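Local coordinates for IG hypothetical 16092 (Bacillus cereus ATCC 14579, PDB 1YQH), which is of unknown function but belongs to the UPF0045 family of thiamine-binding-protein-like domains and may therefore bind thiamine or a related compound, at residues 26-37 with 60-71. Sequence-based numbering, arbitrary orientation.
Sequences VVDKAIEVVQQS and VVKRAQQACVDA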
ATOM      1  N   VAL A  26     -21.211  -0.842  -1.944  1.00 12.24           N
ATOM      2  CA  VAL A  26     -20.384  -1.871  -2.555  1.00 12.53           C
ATOM      3  C   VAL A  26     -19.389  -2.383  -1.512  1.00 12.14           C
ATOM      4  O   VAL A  26     -19.238  -3.593  -1.331  1.00 12.28           O
ATOM      5  CB  VAL A  26     -19.651  -1.292  -3.778  1.00 11.78           C
ATOM      6  CG1 VAL A  26     -18.685  -2.313  -4.359  1.00 12.97           C
ATOM      7  CG2 VAL A  26     -20.677  -0.843  -4.825  1.00 13.04           C
ATOM      8  N   VAL A  27     -18.745  -1.458  -0.806  1.00 12.03           N
ATOM      9  CA  VAL A  27     -17.793  -1.838   0.240  1.00 12.57           C
ATOM     10  C   VAL A  27     -18.457  -2.695   1.346  1.00 12.05           C
ATOM     11  O   VAL A  27     -17.829  -3.610   1.885  1.00 11.92           O
ATOM     12  CB  VAL A  27     -17.015  -0.612   0.818  1.00 12.15           C
ATOM     13  CG1 VAL A  27     -16.108  -1.041   1.984  1.00 13.57           C
ATOM     14  CG2 VAL A  27     -16.177   0.061  -0.285  1.00 14.22           C
ATOM     15  N   ASP A  28     -19.717  -2.413   1.657  0.50 12.11           N
ATOM     16  CA  ASP A  28     -20.419  -3.170   2.684  0.50 12.23           C
ATOM     17  C   ASP A  28     -20.528  -4.671   2.358  0.50 12.26           C
ATOM     18  O   ASP A  28     -20.585  -5.506   3.263  0.50 11.98           O
ATOM     19  CB  ASP A  28     -21.802  -2.570   2.908  0.50 12.55           C
ATOM     20  CG  ASP A  28     -22.485  -3.140   4.114  0.50 13.45           C
ATOM     21  OD1 ASP A  28     -21.986  -2.938   5.242  0.50 14.90           O
ATOM     22  OD2 ASP A  28     -23.528  -3.782   3.930  0.50 15.61           O
ATOM     23  N   LYS A  29     -20.544  -5.009   1.070  1.00 12.16           N
ATOM     24  CA  LYS A  29     -20.587  -6.405   0.650  1.00 11.99           C
ATOM     25  C   LYS A  29     -19.213  -7.063   0.791  1.00 11.62           C
ATOM     26  O   LYS A  29     -19.114  -8.260   1.089  1.00 11.90           O
ATOM     27  CB  LYS A  29     -21.115  -6.522  -0.783  1.00 12.55           C
ATOM     28  CG  LYS A  29     -22.559  -6.007  -0.965  1.00 14.60           C
ATOM     29  CD  LYS A  29     -23.564  -6.659  -0.014  1.00 20.38           C
ATOM     30  CE  LYS A  29     -23.891  -8.085  -0.391  1.00 22.71           C
ATOM     31  NZ  LYS A  29     -24.982  -8.658   0.479  1.00 26.33           N
ATOM     32  N   ALA A  30     -18.157  -6.281   0.587  1.00 11.04           N
ATOM     33  CA  ALA A  30     -16.800  -6.774   0.820  1.00 10.59           C
ATOM     34  C   ALA A  30     -16.586  -7.032   2.312  1.00 10.61           C
ATOM     35  O   ALA A  30     -16.069  -8.080   2.694  1.00 10.71           O
ATOM     36  CB  ALA A  30     -15.757  -5.788   0.282  1.00 10.99           C
ATOM     37  N   ILE A  31     -17.004  -6.096   3.163  1.00 10.05           N
ATOM     38  CA  ILE A  31     -16.841  -6.302   4.612  1.00 10.82           C
ATOM     39  C   ILE A  31     -17.695  -7.486   5.097  1.00 10.56           C
ATOM     40  O   ILE A  31     -17.284  -8.229   5.995  1.00 10.24           O
ATOM     41  CB  ILE A  31     -17.110  -4.998   5.402  1.00 10.64           C
ATOM     42  CG1 ILE A  31     -16.123  -3.897   4.976  1.00 12.91           C
ATOM     43  CG2 ILE A  31     -17.044  -5.254   6.919  1.00 11.23           C
ATOM     44  CD1 ILE A  31     -14.673  -4.234   5.206  1.00 17.60           C
ATOM     45  N   GLU A  32     -18.858  -7.692   4.477  1.00 10.49           N
ATOM     46  CA  GLU A  32     -19.701  -8.851   4.808  1.00 11.53           C
ATOM     47  C   GLU A  32     -18.925 -10.163   4.631  1.00 10.57           C
ATOM     48  O   GLU A  32     -19.039 -11.088   5.453  1.00  9.83           O
ATOM     49  CB  GLU A  32     -20.967  -8.851   3.954  1.00 12.05           C
ATOM     50  CG  GLU A  32     -21.976  -9.920   4.335  1.00 16.68           C
ATOM     51  CD  GLU A  32     -23.247  -9.821   3.515  1.00 21.63           C
ATOM     52  OE1 GLU A  32     -24.324  -9.631   4.120  1.00 24.77           O
ATOM     53  OE2 GLU A  32     -23.163  -9.918   2.272  1.00 22.96           O
ATOM     54  N   VAL A  33     -18.120 -10.249   3.575  1.00  9.28           N
ATOM     55  CA  VAL A  33     -17.293 -11.439   3.369  1.00  9.90           C
ATOM     56  C   VAL A  33     -16.375 -11.649   4.582  1.00  9.53           C
ATOM     57  O   VAL A  33     -16.276 -12.763   5.102  1.00 10.32           O
ATOM     58  CB  VAL A  33     -16.467 -11.349   2.070  1.00  9.77           C
ATOM     59  CG1 VAL A  33     -15.454 -12.494   1.986  1.00 10.37           C
ATOM     60  CG2 VAL A  33     -17.398 -11.350   0.846  1.00 10.88           C
ATOM     61  N   VAL A  34     -15.741 -10.569   5.045  1.00  9.32           N
ATOM     62  CA  VAL A  34     -14.866 -10.627   6.221  1.00  9.28           C
ATOM     63  C   VAL A  34     -15.678 -11.074   7.436  1.00  9.46           C
ATOM     64  O   VAL A  34     -15.272 -11.978   8.170  1.00  9.56           O
ATOM     65  CB  VAL A  34     -14.207  -9.269   6.496  1.00  9.00           C
ATOM     66  CG1 VAL A  34     -13.402  -9.311   7.791  1.00 10.25           C
ATOM     67  CG2 VAL A  34     -13.308  -8.866   5.304  1.00  8.78           C
ATOM     68  N   GLN A  35     -16.859 -10.486   7.596  1.00  9.31           N
ATOM     69  CA  GLN A  35     -17.688 -10.758   8.779  1.00  9.83           C
ATOM     70  C   GLN A  35     -18.115 -12.217   8.825  1.00  9.83           C
ATOM     71  O   GLN A  35     -18.215 -12.812   9.907  1.00 10.31           O
ATOM     72  CB  GLN A  35     -18.907  -9.839   8.792  1.00  9.62           C
ATOM     73  CG  GLN A  35     -18.543  -8.357   9.087  1.00 10.15           C
ATOM     74  CD  GLN A  35     -19.704  -7.392   8.888  1.00 11.01           C
ATOM     75  OE1 GLN A  35     -19.809  -6.367   9.583  1.00 14.31           O
ATOM     76  NE2 GLN A  35     -20.576  -7.709   7.955  1.00 12.30           N
ATOM     77  N   GLN A  36     -18.379 -12.778   7.645  1.00 10.17           N
ATOM     78  CA  GLN A  36     -18.856 -14.151   7.528  1.00 11.14           C
ATOM     79  C   GLN A  36     -17.760 -15.219   7.514  1.00 10.99           C
ATOM     80  O   GLN A  36     -18.077 -16.414   7.491  1.00 11.59           O
ATOM     81  CB  GLN A  36     -19.733 -14.284   6.278  1.00 11.04           C
ATOM     82  CG  GLN A  36     -20.998 -13.433   6.334  1.00 12.04           C
ATOM     83  CD  GLN A  36     -21.797 -13.495   5.049  1.00 14.83           C
ATOM     84  OE1 GLN A  36     -21.260 -13.804   3.983  1.00 19.03           O
ATOM     85  NE2 GLN A  36     -23.086 -13.189   5.140  1.00 21.23           N
ATOM     86  N   SER A  37     -16.491 -14.803   7.532  1.00 10.66           N
ATOM     87  CA  SER A  37     -15.371 -15.731   7.328  1.00 11.03           C
ATOM     88  C   SER A  37     -14.997 -16.581   8.537  1.00 11.10           C
ATOM     89  O   SER A  37     -14.450 -17.658   8.364  1.00 11.93           O
ATOM     90  CB  SER A  37     -14.124 -14.986   6.853  1.00 10.84           C
ATOM     91  OG  SER A  37     -13.611 -14.139   7.866  1.00 11.51           O
ATOM     92  N   VAL A  60     -10.118 -14.816   1.680  1.00 11.79           N
ATOM     93  CA  VAL A  60     -11.063 -13.791   2.156  1.00 11.73           C
ATOM     94  C   VAL A  60     -10.961 -12.524   1.306  1.00 11.31           C
ATOM     95  O   VAL A  60     -11.978 -11.978   0.863  1.00 10.99           O
ATOM     96  CB  VAL A  60     -10.887 -13.472   3.672  1.00 11.25           C
ATOM     97  CG1 VAL A  60     -11.692 -12.232   4.084  1.00 12.21           C
ATOM     98  CG2 VAL A  60     -11.299 -14.676   4.488  1.00 12.96           C
ATOM     99  N   VAL A  61      -9.737 -12.072   1.063  1.00 10.96           N
ATOM    100  CA  VAL A  61      -9.537 -10.873   0.261  1.00 10.45           C
ATOM    101  C   VAL A  61     -10.061 -11.060  -1.181  1.00 11.01           C
ATOM    102  O   VAL A  61     -10.741 -10.185  -1.732  1.00 10.70           O
ATOM    103  CB  VAL A  61      -8.049 -10.443   0.265  1.00 10.29           C
ATOM    104  CG1 VAL A  61      -7.866  -9.196  -0.636  1.00  9.91           C
ATOM    105  CG2 VAL A  61      -7.589 -10.125   1.694  1.00 10.06           C
ATOM    106  N   LYS A  62      -9.728 -12.194  -1.793  1.00 11.17           N
ATOM    107  CA  LYS A  62     -10.218 -12.498  -3.148  1.00 11.97           C
ATOM    108  C   LYS A  62     -11.741 -12.469  -3.208  1.00 11.75           C
ATOM    109  O   LYS A  62     -12.335 -11.921  -4.137  1.00 11.92           O
ATOM    110  CB  LYS A  62      -9.700 -13.863  -3.604  1.00 12.52           C
ATOM    111  CG  LYS A  62      -8.215 -13.833  -3.907  1.00 15.69           C
ATOM    112  CD  LYS A  62      -7.607 -15.225  -3.918  1.00 20.68           C
ATOM    113  CE  LYS A  62      -8.104 -16.033  -5.080  1.00 24.17           C
ATOM    114  NZ  LYS A  62      -7.455 -17.388  -5.135  1.00 25.10           N
ATOM    115  N   ARG A  63     -12.379 -13.042  -2.197  1.00 11.45           N
ATOM    116  CA  ARG A  63     -13.833 -13.093  -2.219  1.00 11.79           C
ATOM    117  C   ARG A  63     -14.435 -11.726  -1.927  1.00 11.25           C
ATOM    118  O   ARG A  63     -15.518 -11.413  -2.429  1.00 11.58           O
ATOM    119  CB  ARG A  63     -14.361 -14.190  -1.298  1.00 12.04           C
ATOM    120  CG  ARG A  63     -14.077 -15.564  -1.891  1.00 13.63           C
ATOM    121  CD  ARG A  63     -14.705 -16.679  -1.096  1.00 16.72           C
ATOM    122  NE  ARG A  63     -14.052 -16.821   0.190  1.00 18.24           N
ATOM    123  CZ  ARG A  63     -14.621 -16.472   1.330  1.00 16.21           C
ATOM    124  NH1 ARG A  63     -15.851 -15.992   1.315  1.00 16.01           N
ATOM    125  NH2 ARG A  63     -13.965 -16.613   2.473  1.00 16.76           N
ATOM    126  N   ALA A  64     -13.708 -10.917  -1.146  1.00 11.59           N
ATOM    127  CA  ALA A  64     -14.136  -9.550  -0.806  1.00 11.33           C
ATOM    128  C   ALA A  64     -14.133  -8.701  -2.060  1.00 11.59           C
ATOM    129  O   ALA A  64     -15.104  -8.011  -2.344  1.00 10.59           O
ATOM    130  CB  ALA A  64     -13.211  -8.928   0.257  1.00 12.23           C
ATOM    131  N   GLN A  65     -13.039  -8.755  -2.825  1.00 11.37           N
ATOM    132  CA  GLN A  65     -13.011  -7.977  -4.067  1.00 12.46           C
ATOM    133  C   GLN A  65     -14.057  -8.485  -5.076  1.00 11.66           C
ATOM    134  O   GLN A  65     -14.685  -7.689  -5.766  1.00 12.11           O
ATOM    135  CB  GLN A  65     -11.593  -7.841  -4.646  1.00 12.96           C
ATOM    136  CG  GLN A  65     -11.069  -9.018  -5.366  1.00 14.76           C
ATOM    137  CD  GLN A  65      -9.683  -8.800  -6.008  1.00 13.20           C
ATOM    138  OE1 GLN A  65      -9.080  -7.715  -5.962  1.00 13.77           O
ATOM    139  NE2 GLN A  65      -9.183  -9.851  -6.608  1.00 11.93           N
ATOM    140  N   GLN A  66     -14.282  -9.803  -5.135  1.00 11.40           N
ATOM    141  CA  GLN A  66     -15.331 -10.324  -6.007  1.00 11.54           C
ATOM    142  C   GLN A  66     -16.713  -9.866  -5.536  1.00 11.14           C
ATOM    143  O   GLN A  66     -17.579  -9.572  -6.363  1.00 11.31           O
ATOM    144  CB  GLN A  66     -15.273 -11.861  -6.132  1.00 11.59           C
ATOM    145  CG  GLN A  66     -16.328 -12.435  -7.081  1.00 13.23           C
ATOM    146  CD  GLN A  66     -16.182 -11.939  -8.502  1.00 16.21           C
ATOM    147  OE1 GLN A  66     -17.167 -11.561  -9.148  1.00 17.70           O
ATOM    148  NE2 GLN A  66     -14.956 -11.950  -9.009  1.00 18.03           N
ATOM    149  N   ALA A  67     -16.918  -9.791  -4.219  1.00 10.73           N
ATOM    150  CA  ALA A  67     -18.204  -9.291  -3.690  1.00 11.00           C
ATOM    151  C   ALA A  67     -18.502  -7.873  -4.196  1.00 10.67           C
ATOM    152  O   ALA A  67     -19.660  -7.536  -4.467  1.00 10.76           O
ATOM    153  CB  ALA A  67     -18.234  -9.338  -2.163  1.00 11.41           C
ATOM    154  N   CYS A  68     -17.460  -7.057  -4.329  1.00 11.12           N
ATOM    155  CA  CYS A  68     -17.617  -5.704  -4.854  1.00 11.06           C
ATOM    156  C   CYS A  68     -18.173  -5.734  -6.282  1.00 10.84           C
ATOM    157  O   CYS A  68     -19.128  -5.024  -6.613  1.00 11.11           O
ATOM    158  CB  CYS A  68     -16.278  -4.962  -4.851  1.00 11.47           C
ATOM    159  SG  CYS A  68     -15.613  -4.538  -3.237  1.00 13.55           S
ATOM    160  N   VAL A  69     -17.580  -6.580  -7.118  1.00 11.07           N
ATOM    161  CA  VAL A  69     -18.025  -6.763  -8.505  1.00 11.89           C
ATOM    162  C   VAL A  69     -19.453  -7.309  -8.558  1.00 12.36           C
ATOM    163  O   VAL A  69     -20.297  -6.816  -9.331  1.00 12.65           O
ATOM    164  CB  VAL A  69     -17.038  -7.670  -9.279  1.00 12.00           C
ATOM    165  CG1 VAL A  69     -17.560  -8.002 -10.689  1.00 12.52           C
ATOM    166  CG2 VAL A  69     -15.659  -6.980  -9.348  1.00 12.59           C
ATOM    167  N   ASP A  70     -19.742  -8.303  -7.719  1.00 11.95           N
ATOM    168  CA  ASP A  70     -21.104  -8.859  -7.651  1.00 12.73           C
ATOM    169  C   ASP A  70     -22.128  -7.790  -7.227  1.00 13.12           C
ATOM    170  O   ASP A  70     -23.301  -7.836  -7.638  1.00 14.28           O
ATOM    171  CB  ASP A  70     -21.160 -10.042  -6.688  1.00 12.59           C
ATOM    172  CG  ASP A  70     -20.354 -11.243  -7.164  1.00 14.87           C
ATOM    173  OD1 ASP A  70     -20.046 -11.354  -8.369  1.00 14.92           O
ATOM    174  OD2 ASP A  70     -20.028 -12.095  -6.303  1.00 18.06           O
ATOM    175  N   ALA A  71     -21.674  -6.839  -6.415  1.00 12.96           N
ATOM    176  CA  ALA A  71     -22.506  -5.742  -5.930  1.00 13.11           C
ATOM    177  C   ALA A  71     -22.677  -4.615  -6.966  1.00 13.39           C
ATOM    178  O   ALA A  71     -23.418  -3.652  -6.730  1.00 14.87           O
ATOM    179  CB  ALA A  71     -21.947  -5.196  -4.622  1.00 13.36           C
TER
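Val33 of helix 26-36 enters helix 60-70 as a knob into the hole formed by Val60, Arg63, Ala64 and Ala67, in the ferredoxin-like βαββαβ fold, whose two helices lie on one face of a four-stranded antiparallel sheet. The axes of segments 26-36 and 60-70 run roughly antiparallel, with 149° between their N-to-C directions. The pair illustrates how small residues bring helices together: these segment axes approach to 7.6 Å, and Ala30 faces Ala64 with 4.2 Å between their CA atoms. The two branches of Val33 divide the work. Val33 CG1, anti to the backbone N (chi1 171°), lies against Val60 O and, at 3.6 Å, Arg63 NH1, while Val33 CG2 lies 3.7 Å from Ala67 CB. Nearer the sheet, Ala30 CB lies 3.7 Å from Cys68 SG, and Val26 CG1 meets Cys68 CB at 3.6 Å. Toward the other end, Val34 and Val60 cross at about a right angle through CG2 and CG1, and Ser37 lays its CB against Val60 CG2. No hydrogen bond crosses between the two segments, so apolar contact carries the pairing. Beneath it, Val14 of strand 8-17 touches both Ala30 and Cys68, and Phe12 touches Val34. On the outer side, Asp59 holds Arg63 NE in a salt bridge. Ser37 OG donates a 2.7 Å hydrogen bond to Val34 O, which also accepts Ser37 N.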